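Local structure of leucine aminopeptidase (Fimbriiglobus ruber, 7D1B) at residues Val108-Leu113 / Leu183-Glu188; Lys203-Ser208 / Leu284-Ala289; Val99-Gln104 / Glu187-Asp192; Cys128-Thr133 / Ala153-Ala158. The protein probably catalyses the cyclisation of N-terminal glutaminyl residues to pyroglutamate, as a zinc-binding member of the M28 peptidase family. All coordinates share one frame; numbering follows the deposited sequence.

Interaction 1. Residues Val108-Leu113 / Leu183-Glu188. With ZN (zinc ion), chain B.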
# COMPACT_ATOMS: atom_id res chain seq x y z
N VAL A 108 -11.69 -15.73 -10.85
CA VAL A 108 -11.63 -14.28 -10.86
C VAL A 108 -10.29 -13.87 -11.44
O VAL A 108 -9.24 -14.39 -11.03
CB VAL A 108 -11.90 -13.68 -9.47
CG1 VAL A 108 -10.98 -14.21 -8.39
CG2 VAL A 108 -11.90 -12.16 -9.52
N ASP A 109 -10.34 -12.94 -12.40
CA ASP A 109 -9.14 -12.33 -12.95
C ASP A 109 -8.59 -11.32 -11.96
O ASP A 109 -9.33 -10.47 -11.46
CB ASP A 109 -9.49 -11.60 -14.24
CG ASP A 109 -9.77 -12.53 -15.38
OD1 ASP A 109 -9.04 -13.53 -15.52
OD2 ASP A 109 -10.70 -12.25 -16.15
N MET A 110 -7.29 -11.41 -11.68
CA MET A 110 -6.57 -10.51 -10.81
C MET A 110 -5.43 -9.89 -11.60
O MET A 110 -4.83 -10.55 -12.47
CB MET A 110 -5.99 -11.27 -9.62
CG MET A 110 -7.04 -11.94 -8.80
SD MET A 110 -7.69 -10.72 -7.64
CE MET A 110 -8.74 -11.74 -6.58
N THR A 111 -5.08 -8.65 -11.25
CA THR A 111 -3.94 -7.98 -11.88
C THR A 111 -3.21 -7.16 -10.83
O THR A 111 -3.78 -6.19 -10.30
CB THR A 111 -4.38 -7.06 -13.03
OG1 THR A 111 -5.21 -7.78 -13.94
CG2 THR A 111 -3.16 -6.52 -13.78
N ASN A 112 -1.96 -7.50 -10.53
CA ASN A 112 -1.12 -6.56 -9.80
C ASN A 112 -0.55 -5.55 -10.79
O ASN A 112 -0.27 -5.88 -11.94
CB ASN A 112 0.05 -7.26 -9.12
CG ASN A 112 -0.35 -8.26 -8.06
OD1 ASN A 112 -1.39 -8.11 -7.38
ND2 ASN A 112 0.49 -9.28 -7.88
N LEU A 113 -0.38 -4.31 -10.35
CA LEU A 113 0.23 -3.28 -11.19
C LEU A 113 1.56 -2.87 -10.58
O LEU A 113 1.66 -2.68 -9.36
CB LEU A 113 -0.68 -2.06 -11.27
CG LEU A 113 -0.73 -1.10 -12.46
CD1 LEU A 113 -1.04 -1.85 -13.74
CD2 LEU A 113 -1.75 0.01 -12.25
N LEU A 183 0.99 -2.32 -6.66
CA LEU A 183 -0.42 -2.34 -6.26
C LEU A 183 -0.91 -3.78 -6.33
O LEU A 183 -0.94 -4.39 -7.41
CB LEU A 183 -1.23 -1.42 -7.17
CG LEU A 183 -0.88 0.04 -6.89
CD1 LEU A 183 -1.25 0.90 -8.07
CD2 LEU A 183 -1.57 0.51 -5.63
N PHE A 184 -1.27 -4.32 -5.17
CA PHE A 184 -1.74 -5.70 -5.07
C PHE A 184 -3.24 -5.79 -5.27
O PHE A 184 -4.02 -5.13 -4.57
CB PHE A 184 -1.43 -6.28 -3.69
CG PHE A 184 0.03 -6.29 -3.33
CD1 PHE A 184 0.98 -6.94 -4.12
CD2 PHE A 184 0.46 -5.67 -2.16
CE1 PHE A 184 2.32 -6.96 -3.75
CE2 PHE A 184 1.80 -5.69 -1.79
CZ PHE A 184 2.72 -6.33 -2.59
N ASP A 185 -3.66 -6.64 -6.21
CA ASP A 185 -5.06 -7.00 -6.31
C ASP A 185 -5.40 -8.04 -5.23
O ASP A 185 -4.52 -8.66 -4.62
CB ASP A 185 -5.32 -7.58 -7.70
CG ASP A 185 -6.77 -7.40 -8.18
OD1 ASP A 185 -7.69 -7.11 -7.37
OD2 ASP A 185 -6.98 -7.56 -9.40
N GLY A 186 -6.69 -8.23 -5.02
CA GLY A 186 -7.17 -9.40 -4.29
C GLY A 186 -6.67 -9.50 -2.87
O GLY A 186 -6.54 -10.62 -2.34
N GLU A 187 -6.41 -8.37 -2.21
CA GLU A 187 -6.09 -8.47 -0.79
C GLU A 187 -7.29 -8.93 0.01
O GLU A 187 -7.14 -9.73 0.95
CB GLU A 187 -5.58 -7.14 -0.23
CG GLU A 187 -5.07 -7.29 1.21
CD GLU A 187 -5.87 -6.56 2.20
OE1 GLU A 187 -6.51 -5.55 1.85
OE2 GLU A 187 -5.86 -7.01 3.36
N GLU A 188 -8.48 -8.43 -0.31
CA GLU A 188 -9.65 -8.73 0.50
C GLU A 188 -10.90 -8.79 -0.37
O GLU A 188 -11.90 -8.09 -0.17
CB GLU A 188 -9.77 -7.80 1.72
CG GLU A 188 -9.84 -6.33 1.43
CD GLU A 188 -9.94 -5.54 2.72
OE1 GLU A 188 -10.20 -6.16 3.80
OE2 GLU A 188 -9.73 -4.30 2.71
ZN ZN B . -9.83 -3.53 4.50
O HOH W 1 -9.22 -7.87 -10.76
O HOH W 2 -8.28 -3.76 5.91
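Asp185 OD2 accepts Thr111 N at 2.9 Å on its anti lone pair, with a nearly straight N-H...O angle of 165°. Water 1 donates to the same oxygen and to Asp109 O, so OD2 takes two protons. The other oxygen, OD1, is met by Ser69 OG, and only weakly by Gly186 N. This carboxylate carries on a pairing that begins with the antiparallel strands 108-117 and 178-184 of the mixed sheet of the M28 fold. Leu113 and Leu183 form the hydrogen-bonded pair: Leu113 N reaches Leu183 O at 3.0 Å and Leu183 N reaches Leu113 O at 2.8 Å. One step further the strand 178-184 ends, and side chains stand in for backbone. Asn112 OD1 receives Asp185 N at 2.9 Å in its carbonyl plane, while Asn112 ND2 is held by Gln95 OE1 and Gly207 O, which fixes the amide's flip. With CG set opposite its backbone N (chi1 -153°), Asp185 turns the carboxylate toward Thr111 of strand 108-117. An alanine here would remove both oxygens and is likely to leave Thr111 N and Ser69 OG without their acceptor. In the conformer described, one of two, Met110 crosses the Asp185 side chain at about a right angle, Met110 SD lying 3.5 Å from Asp185 CG. Leu113 CB and Leu183 CB lie 4.2 Å apart on one face of the sheet. Beyond Gly186 the chain runs on to Glu188, whose OE2 binds zinc. Back between the strands, Asn112 CA makes a CA-H...O contact of 3.2 Å with Leu183 O.

Interaction 2. Residues Lys203-Ser208 / Leu284-Ala289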
# COMPACT_ATOMS: atom_id res chain seq x y z
N LYS A 203 -10.50 -16.09 1.57
CA LYS A 203 -9.05 -15.96 1.64
C LYS A 203 -8.59 -14.55 1.31
O LYS A 203 -9.11 -13.91 0.39
CB LYS A 203 -8.44 -16.95 0.65
CG LYS A 203 -6.93 -16.89 0.57
CD LYS A 203 -6.34 -18.02 -0.28
CE LYS A 203 -4.90 -17.71 -0.71
NZ LYS A 203 -3.98 -17.44 0.44
N TYR A 204 -7.55 -14.10 2.01
CA TYR A 204 -6.89 -12.82 1.82
C TYR A 204 -5.58 -12.98 1.05
O TYR A 204 -5.00 -14.07 0.98
CB TYR A 204 -6.57 -12.21 3.19
CG TYR A 204 -7.75 -11.71 3.96
CD1 TYR A 204 -8.65 -12.58 4.57
CD2 TYR A 204 -7.94 -10.34 4.14
CE1 TYR A 204 -9.73 -12.09 5.31
CE2 TYR A 204 -9.00 -9.84 4.86
CZ TYR A 204 -9.89 -10.72 5.45
OH TYR A 204 -10.93 -10.17 6.17
N PHE A 205 -5.10 -11.87 0.49
CA PHE A 205 -3.70 -11.72 0.08
C PHE A 205 -3.34 -12.42 -1.23
O PHE A 205 -2.17 -12.77 -1.43
CB PHE A 205 -2.69 -12.10 1.19
CG PHE A 205 -3.05 -11.53 2.53
CD1 PHE A 205 -3.36 -10.18 2.67
CD2 PHE A 205 -3.11 -12.36 3.64
CE1 PHE A 205 -3.74 -9.67 3.89
CE2 PHE A 205 -3.48 -11.85 4.89
CZ PHE A 205 -3.81 -10.52 5.01
N PHE A 206 -4.28 -12.55 -2.17
CA PHE A 206 -3.93 -13.20 -3.43
C PHE A 206 -2.82 -12.46 -4.17
O PHE A 206 -1.90 -13.09 -4.71
CB PHE A 206 -5.15 -13.31 -4.34
CG PHE A 206 -6.15 -14.34 -3.92
CD1 PHE A 206 -5.85 -15.70 -3.99
CD2 PHE A 206 -7.43 -13.96 -3.51
CE1 PHE A 206 -6.80 -16.66 -3.64
CE2 PHE A 206 -8.37 -14.92 -3.18
CZ PHE A 206 -8.06 -16.26 -3.25
N GLY A 207 -2.90 -11.13 -4.23
CA GLY A 207 -1.95 -10.36 -5.02
C GLY A 207 -0.55 -10.35 -4.43
O GLY A 207 0.44 -10.54 -5.15
N SER A 208 -0.43 -10.12 -3.11
CA SER A 208 0.90 -10.13 -2.52
C SER A 208 1.52 -11.52 -2.56
O SER A 208 2.73 -11.66 -2.78
CB SER A 208 0.89 -9.52 -1.12
OG SER A 208 -0.01 -10.19 -0.25
N LEU A 284 -1.97 -9.40 10.21
CA LEU A 284 -1.77 -10.04 8.92
C LEU A 284 -2.10 -9.04 7.82
O LEU A 284 -3.15 -8.37 7.87
CB LEU A 284 -2.66 -11.26 8.80
CG LEU A 284 -2.34 -12.39 9.79
CD1 LEU A 284 -3.40 -13.46 9.68
CD2 LEU A 284 -0.95 -12.95 9.51
N ASP A 285 -1.24 -8.93 6.82
CA ASP A 285 -1.45 -7.96 5.76
C ASP A 285 -0.60 -8.38 4.57
O ASP A 285 0.04 -9.44 4.56
CB ASP A 285 -1.14 -6.55 6.28
CG ASP A 285 -1.96 -5.48 5.63
OD1 ASP A 285 -2.55 -5.70 4.55
OD2 ASP A 285 -2.01 -4.35 6.20
N ASP A 286 -0.58 -7.54 3.53
CA ASP A 286 0.15 -7.85 2.32
C ASP A 286 1.66 -7.95 2.52
O ASP A 286 2.34 -8.46 1.63
CB ASP A 286 -0.17 -6.82 1.23
CG ASP A 286 -1.50 -7.07 0.53
OD1 ASP A 286 -1.79 -8.24 0.17
OD2 ASP A 286 -2.22 -6.08 0.28
N HIS A 287 2.20 -7.46 3.65
CA HIS A 287 3.64 -7.55 3.88
C HIS A 287 4.09 -8.93 4.33
O HIS A 287 5.28 -9.22 4.29
CB HIS A 287 4.09 -6.49 4.88
CG HIS A 287 3.52 -6.68 6.25
ND1 HIS A 287 2.19 -7.00 6.48
CD2 HIS A 287 4.12 -6.60 7.46
CE1 HIS A 287 2.00 -7.09 7.78
NE2 HIS A 287 3.15 -6.84 8.40
N ILE A 288 3.16 -9.80 4.75
CA ILE A 288 3.55 -11.13 5.21
C ILE A 288 4.20 -11.92 4.09
O ILE A 288 5.26 -12.51 4.26
CB ILE A 288 2.32 -11.87 5.77
CG1 ILE A 288 1.70 -11.10 6.94
CG2 ILE A 288 2.68 -13.32 6.14
CD1 ILE A 288 2.57 -11.02 8.15
N ALA A 289 3.57 -11.92 2.91
CA ALA A 289 4.13 -12.71 1.81
C ALA A 289 5.50 -12.19 1.42
O ALA A 289 6.39 -12.97 1.05
CB ALA A 289 3.20 -12.68 0.61
O HOH W 3 -3.05 -9.09 -2.05
O HOH W 4 0.71 -11.30 2.39
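The Phe205 ring lies flat against the backbone of Asp285, whose O sits 3.8 Å above the ring plane over its centre. Tyr204 CB occupies the opposite face, sandwiching the ring. Phe205 CE1 comes within 3.4 Å of Asp285 CA. Leu284 crosses the ring at about a right angle, its CB 4.0 Å from Phe205 CZ. Asp286 approaches differently: its OD1 meets the ring edge, near the plane, 3.5 Å from Phe205 CD1, and the carboxylate is turned 74° from the ring. That oxygen is also the polar centre of the contact. Ser208 OG, swung between its own backbone N and carbonyl carbon (chi1 57°) and so toward the other segment, donates to Asp286 OD1 over 2.7 Å, arriving on the anti side and 21° out of the carboxylate plane. Water 3 gives OD1 a second proton and accepts Ser208 N. Water 4 donates to both Ser208 OG and Asp285 O while accepting Ala289 N, a second tie between the segments. The Asp285 side chain comes within about 8 Å of the zinc at its nearest atom, so the contact borders the metal site. Phe205 holds the N-cap position, and the contact joins the start of helix 206-218 to the Leu284-Ala289 segment, which runs into helix 287-292. Phe184 of strand 178-184 touches Ser208 and Asp286, and Tyr247 of helix 246-251 packs on Leu284.

Interaction 3. Residues Val99-Gln104 / Glu187-Asp192; sequences VRQRSQ and EEYILD. With ZN (zinc ion), chain B.
Gln101 NE2 donates to Tyr189 O at 2.8 Å, although not along a lone pair: the donor stands 48° above the carbonyl plane. The amide reaches this oxygen because the glutamine chain, extended away from its backbone N at the first torsion, bends at the second (chi2 54°). Gln101 CB lies 3.9 Å from Tyr189 CD2, the two side chains sliding past each other in opposite directions with amide and ring planes only 17° apart. The other end of the amide is held too. Gln101 OE1 accepts Arg102 N in its carbonyl plane at 2.8 Å and takes Lys203 N as well, so the amide cannot readily turn over. Gln101 opens a type I beta turn closed by Gln104 N to Gln101 O, in the loop between strands 91-99 and 108-117. Across the contact, Tyr189 is the centre of an inverse gamma turn directly after Glu188, a zinc ligand. Arg100 NH1 holds the first turn, meeting Gln104 O and Arg102 O in the guanidinium plane. At the solvent-facing end, Gln104 NE2 donates to Ser103 OG at 2.8 Å, which steadies an amide that crosses Leu191 at about a right angle, Leu191 CD1 lying 3.4 Å from Gln104 CD. Asp202 OD2 accepts Ser103 OG, Leu191 N and Asp192 N, linking both loops. Beside it Ser103 CB packs 3.7 Å from Asp192 CB.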
# COMPACT_ATOMS: atom_id res chain seq x y z
N VAL A 99 -7.57 -16.71 -9.90
CA VAL A 99 -7.70 -17.50 -8.68
C VAL A 99 -9.16 -17.91 -8.53
O VAL A 99 -10.04 -17.39 -9.20
CB VAL A 99 -7.23 -16.75 -7.41
CG1 VAL A 99 -5.79 -16.31 -7.56
CG2 VAL A 99 -8.13 -15.56 -7.11
N ARG A 100 -9.40 -18.85 -7.62
CA ARG A 100 -10.75 -19.20 -7.20
C ARG A 100 -10.89 -18.82 -5.73
O ARG A 100 -10.21 -19.39 -4.87
CB ARG A 100 -11.03 -20.70 -7.38
CG ARG A 100 -12.47 -21.04 -7.05
CD ARG A 100 -12.75 -22.54 -7.04
NE ARG A 100 -12.02 -23.27 -5.99
CZ ARG A 100 -12.39 -23.31 -4.71
NH1 ARG A 100 -13.46 -22.62 -4.29
NH2 ARG A 100 -11.69 -24.03 -3.85
N GLN A 101 -11.76 -17.86 -5.44
CA GLN A 101 -12.00 -17.54 -4.04
C GLN A 101 -12.77 -18.70 -3.39
O GLN A 101 -13.53 -19.41 -4.04
CB GLN A 101 -12.77 -16.22 -3.96
CG GLN A 101 -13.08 -15.70 -2.55
CD GLN A 101 -11.85 -15.58 -1.65
OE1 GLN A 101 -11.33 -16.58 -1.17
NE2 GLN A 101 -11.38 -14.35 -1.43
N ARG A 102 -12.55 -18.91 -2.08
CA ARG A 102 -12.99 -20.13 -1.42
C ARG A 102 -14.48 -20.37 -1.58
O ARG A 102 -14.90 -21.51 -1.80
CB ARG A 102 -12.65 -20.09 0.06
CG ARG A 102 -11.17 -20.09 0.38
CD ARG A 102 -10.98 -20.05 1.89
NE ARG A 102 -9.57 -20.04 2.26
CZ ARG A 102 -9.08 -19.38 3.30
NH1 ARG A 102 -9.87 -18.64 4.07
NH2 ARG A 102 -7.78 -19.43 3.55
N SER A 103 -15.29 -19.33 -1.45
CA SER A 103 -16.75 -19.44 -1.46
C SER A 103 -17.32 -19.54 -2.86
O SER A 103 -18.54 -19.70 -2.98
CB SER A 103 -17.35 -18.22 -0.75
OG SER A 103 -17.04 -17.02 -1.45
N GLN A 104 -16.50 -19.47 -3.91
CA GLN A 104 -16.96 -19.40 -5.29
C GLN A 104 -16.46 -20.58 -6.10
O GLN A 104 -15.44 -21.18 -5.77
CB GLN A 104 -16.44 -18.11 -5.93
CG GLN A 104 -16.73 -16.87 -5.09
CD GLN A 104 -18.23 -16.62 -4.88
OE1 GLN A 104 -18.99 -16.54 -5.85
NE2 GLN A 104 -18.65 -16.48 -3.63
N GLU A 187 -6.41 -8.37 -2.21
CA GLU A 187 -6.09 -8.47 -0.79
C GLU A 187 -7.29 -8.93 0.01
O GLU A 187 -7.14 -9.73 0.95
CB GLU A 187 -5.58 -7.14 -0.23
CG GLU A 187 -5.07 -7.29 1.21
CD GLU A 187 -5.87 -6.56 2.20
OE1 GLU A 187 -6.51 -5.55 1.85
OE2 GLU A 187 -5.86 -7.01 3.36
N GLU A 188 -8.48 -8.43 -0.31
CA GLU A 188 -9.65 -8.73 0.50
C GLU A 188 -10.90 -8.79 -0.37
O GLU A 188 -11.90 -8.09 -0.17
CB GLU A 188 -9.77 -7.80 1.72
CG GLU A 188 -9.84 -6.33 1.43
CD GLU A 188 -9.94 -5.54 2.72
OE1 GLU A 188 -10.20 -6.16 3.80
OE2 GLU A 188 -9.73 -4.30 2.71
N TYR A 189 -10.86 -9.73 -1.32
CA TYR A 189 -12.00 -10.07 -2.16
C TYR A 189 -12.92 -11.00 -1.37
O TYR A 189 -13.10 -12.18 -1.68
CB TYR A 189 -11.48 -10.70 -3.45
CG TYR A 189 -12.54 -11.13 -4.43
CD1 TYR A 189 -13.46 -10.22 -4.94
CD2 TYR A 189 -12.61 -12.45 -4.87
CE1 TYR A 189 -14.44 -10.62 -5.85
CE2 TYR A 189 -13.57 -12.86 -5.78
CZ TYR A 189 -14.49 -11.93 -6.28
OH TYR A 189 -15.45 -12.28 -7.20
N ILE A 190 -13.48 -10.45 -0.29
CA ILE A 190 -14.18 -11.26 0.71
C ILE A 190 -15.67 -11.22 0.41
O ILE A 190 -16.36 -10.24 0.73
CB ILE A 190 -13.87 -10.79 2.13
CG1 ILE A 190 -12.36 -10.72 2.39
CG2 ILE A 190 -14.59 -11.70 3.15
CD1 ILE A 190 -11.57 -12.01 2.08
N LEU A 191 -16.17 -12.29 -0.19
CA LEU A 191 -17.60 -12.43 -0.44
C LEU A 191 -18.30 -13.09 0.72
O LEU A 191 -19.45 -12.76 1.02
CB LEU A 191 -17.83 -13.19 -1.76
CG LEU A 191 -17.24 -12.48 -2.99
CD1 LEU A 191 -17.22 -13.40 -4.21
CD2 LEU A 191 -18.01 -11.20 -3.31
N ASP A 192 -17.63 -14.03 1.37
CA ASP A 192 -18.13 -14.72 2.55
C ASP A 192 -17.17 -14.38 3.69
O ASP A 192 -16.02 -14.85 3.68
CB ASP A 192 -18.12 -16.22 2.28
CG ASP A 192 -18.33 -17.04 3.53
OD1 ASP A 192 -18.85 -16.49 4.54
OD2 ASP A 192 -18.00 -18.25 3.51
ZN ZN B . -9.83 -3.53 4.50
O HOH W 2 -8.28 -3.76 5.91

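Interaction 4. Residues Cys128-Thr133 / Ala153-Ala158. With ZN (zinc ion), chain B.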
# COMPACT_ATOMS: atom_id res chain seq x y z
N CYS A 128 4.26 -0.21 -1.52
CA CYS A 128 3.15 -1.04 -1.97
C CYS A 128 1.87 -0.72 -1.21
O CYS A 128 1.87 -0.09 -0.14
CB CYS A 128 3.51 -2.55 -1.95
SG CYS A 128 3.94 -3.22 -0.35
N SER A 129 0.76 -1.20 -1.77
CA SER A 129 -0.58 -1.00 -1.23
C SER A 129 -1.46 -2.00 -1.95
O SER A 129 -1.19 -2.34 -3.09
CB SER A 129 -1.06 0.41 -1.57
OG SER A 129 -2.36 0.65 -1.09
N HIS A 130 -2.55 -2.43 -1.31
CA HIS A 130 -3.58 -3.10 -2.11
C HIS A 130 -4.41 -2.05 -2.83
O HIS A 130 -4.37 -0.86 -2.50
CB HIS A 130 -4.43 -4.10 -1.29
CG HIS A 130 -5.58 -3.50 -0.53
ND1 HIS A 130 -6.89 -3.74 -0.89
CD2 HIS A 130 -5.63 -2.77 0.61
CE1 HIS A 130 -7.70 -3.15 -0.02
NE2 HIS A 130 -6.95 -2.56 0.90
N TYR A 131 -5.15 -2.48 -3.86
CA TYR A 131 -6.02 -1.54 -4.55
C TYR A 131 -7.37 -2.14 -4.93
O TYR A 131 -8.21 -1.42 -5.47
CB TYR A 131 -5.34 -0.83 -5.74
CG TYR A 131 -5.11 -1.62 -7.02
CD1 TYR A 131 -4.85 -2.99 -7.04
CD2 TYR A 131 -5.10 -0.96 -8.23
CE1 TYR A 131 -4.62 -3.67 -8.24
CE2 TYR A 131 -4.87 -1.62 -9.42
CZ TYR A 131 -4.63 -2.98 -9.43
OH TYR A 131 -4.41 -3.60 -10.64
N ASP A 132 -7.62 -3.42 -4.63
CA ASP A 132 -8.99 -3.90 -4.67
C ASP A 132 -9.75 -3.34 -3.48
O ASP A 132 -9.17 -3.02 -2.45
CB ASP A 132 -9.03 -5.43 -4.67
CG ASP A 132 -8.51 -6.02 -3.36
OD1 ASP A 132 -7.39 -5.65 -2.92
OD2 ASP A 132 -9.20 -6.89 -2.79
N THR A 133 -11.07 -3.22 -3.61
CA THR A 133 -11.88 -2.80 -2.47
C THR A 133 -12.72 -3.97 -1.99
O THR A 133 -13.21 -4.79 -2.79
CB THR A 133 -12.73 -1.56 -2.77
OG1 THR A 133 -13.64 -1.81 -3.84
CG2 THR A 133 -11.84 -0.36 -3.11
N ALA A 153 -11.96 4.40 1.42
CA ALA A 153 -11.06 5.51 1.10
C ALA A 153 -9.68 5.36 1.75
O ALA A 153 -8.66 5.65 1.11
CB ALA A 153 -11.67 6.83 1.53
N ASN A 154 -9.63 4.96 3.01
CA ASN A 154 -8.37 4.85 3.74
C ASN A 154 -7.77 3.45 3.67
O ASN A 154 -6.84 3.14 4.40
CB ASN A 154 -8.60 5.24 5.20
CG ASN A 154 -7.31 5.54 5.96
OD1 ASN A 154 -6.33 6.06 5.40
ND2 ASN A 154 -7.31 5.23 7.25
N ASP A 155 -8.30 2.59 2.81
CA ASP A 155 -8.02 1.16 2.86
C ASP A 155 -7.69 0.74 1.43
O ASP A 155 -8.58 0.48 0.62
CB ASP A 155 -9.24 0.49 3.46
CG ASP A 155 -9.08 -0.99 3.69
OD1 ASP A 155 -8.10 -1.61 3.20
OD2 ASP A 155 -9.98 -1.58 4.36
N GLY A 156 -6.40 0.73 1.11
CA GLY A 156 -5.92 0.56 -0.25
C GLY A 156 -5.95 1.84 -1.05
O GLY A 156 -4.92 2.28 -1.57
N THR A 157 -7.13 2.48 -1.13
CA THR A 157 -7.31 3.62 -2.01
C THR A 157 -6.29 4.70 -1.69
O THR A 157 -5.66 5.27 -2.59
CB THR A 157 -8.72 4.18 -1.87
OG1 THR A 157 -9.66 3.10 -1.93
CG2 THR A 157 -9.01 5.15 -2.99
N ALA A 158 -6.13 5.03 -0.40
CA ALA A 158 -5.23 6.13 -0.05
C ALA A 158 -3.78 5.82 -0.40
O ALA A 158 -3.02 6.74 -0.72
CB ALA A 158 -5.37 6.48 1.43
ZN ZN B . -9.83 -3.53 4.50
O HOH W 5 -8.53 1.62 -4.80
O HOH W 6 -8.42 -0.32 -2.31
O HOH W 2 -8.28 -3.76 5.91
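Asp155 receives His130 NE2 on OD1 at 2.7 Å, with an N-H...O angle of 162°. The bond lies near the imidazole plane but 33° out of the carboxylate plane, on its anti side, the two groups being steeply turned against each other. A trans first torsion (chi1 -176°) lets the aspartate divide its work: Asp155 OD2 binds zinc at 2.0 Å while OD1 faces the histidine. His130 ND1 in turn donates to Asp132 OD1 at 2.8 Å, so both ring nitrogens are used and the rotation is fixed. Replacing His130 by a leucine would probably leave Asp155 OD1 without its donor and the carboxylate freer to turn at the metal. Gly156 CA follows over a face of the imidazole, 3.5 Å from His130 CD2; a side chain there would collide with the ring. Ser129 OG donates to His130 O and lies 3.1 Å from Gly156 O. Thr157 OG1 is bonded to Ser152 O and Arg67 NH1. The axes of strand 128-130 and helix segment 153-158 approach to 6.8 Å. The strand end and the Asp155-Gly156 segment build one side of the zinc site of this M28 enzyme, completed by Glu188, His309 and water 2.

In the fold
Interactions 1 and 4 are buried and share the sheet, strand 178-184 lying beside 123-130, with Phe184 N bonded to Ser129 O. Interactions 2 and 3 are partly buried, and interaction 3 lies farthest from the chain centre. Chemistry follows place: strand pairing continued by carboxylate and amide in interaction 1, a histidine hydrogen-bonded to two carboxylates, one of them a zinc ligand, in interaction 4, ring-on-backbone packing with bridging waters in interaction 2, and turn-to-turn amide bonding in interaction 3. Glu187 and Glu188 join interactions 1 and 3, and Asp132 of interaction 4 accepts both their backbone N-H groups. Glu187 also touches His130 and Asp286, bringing interactions 2 and 4 together.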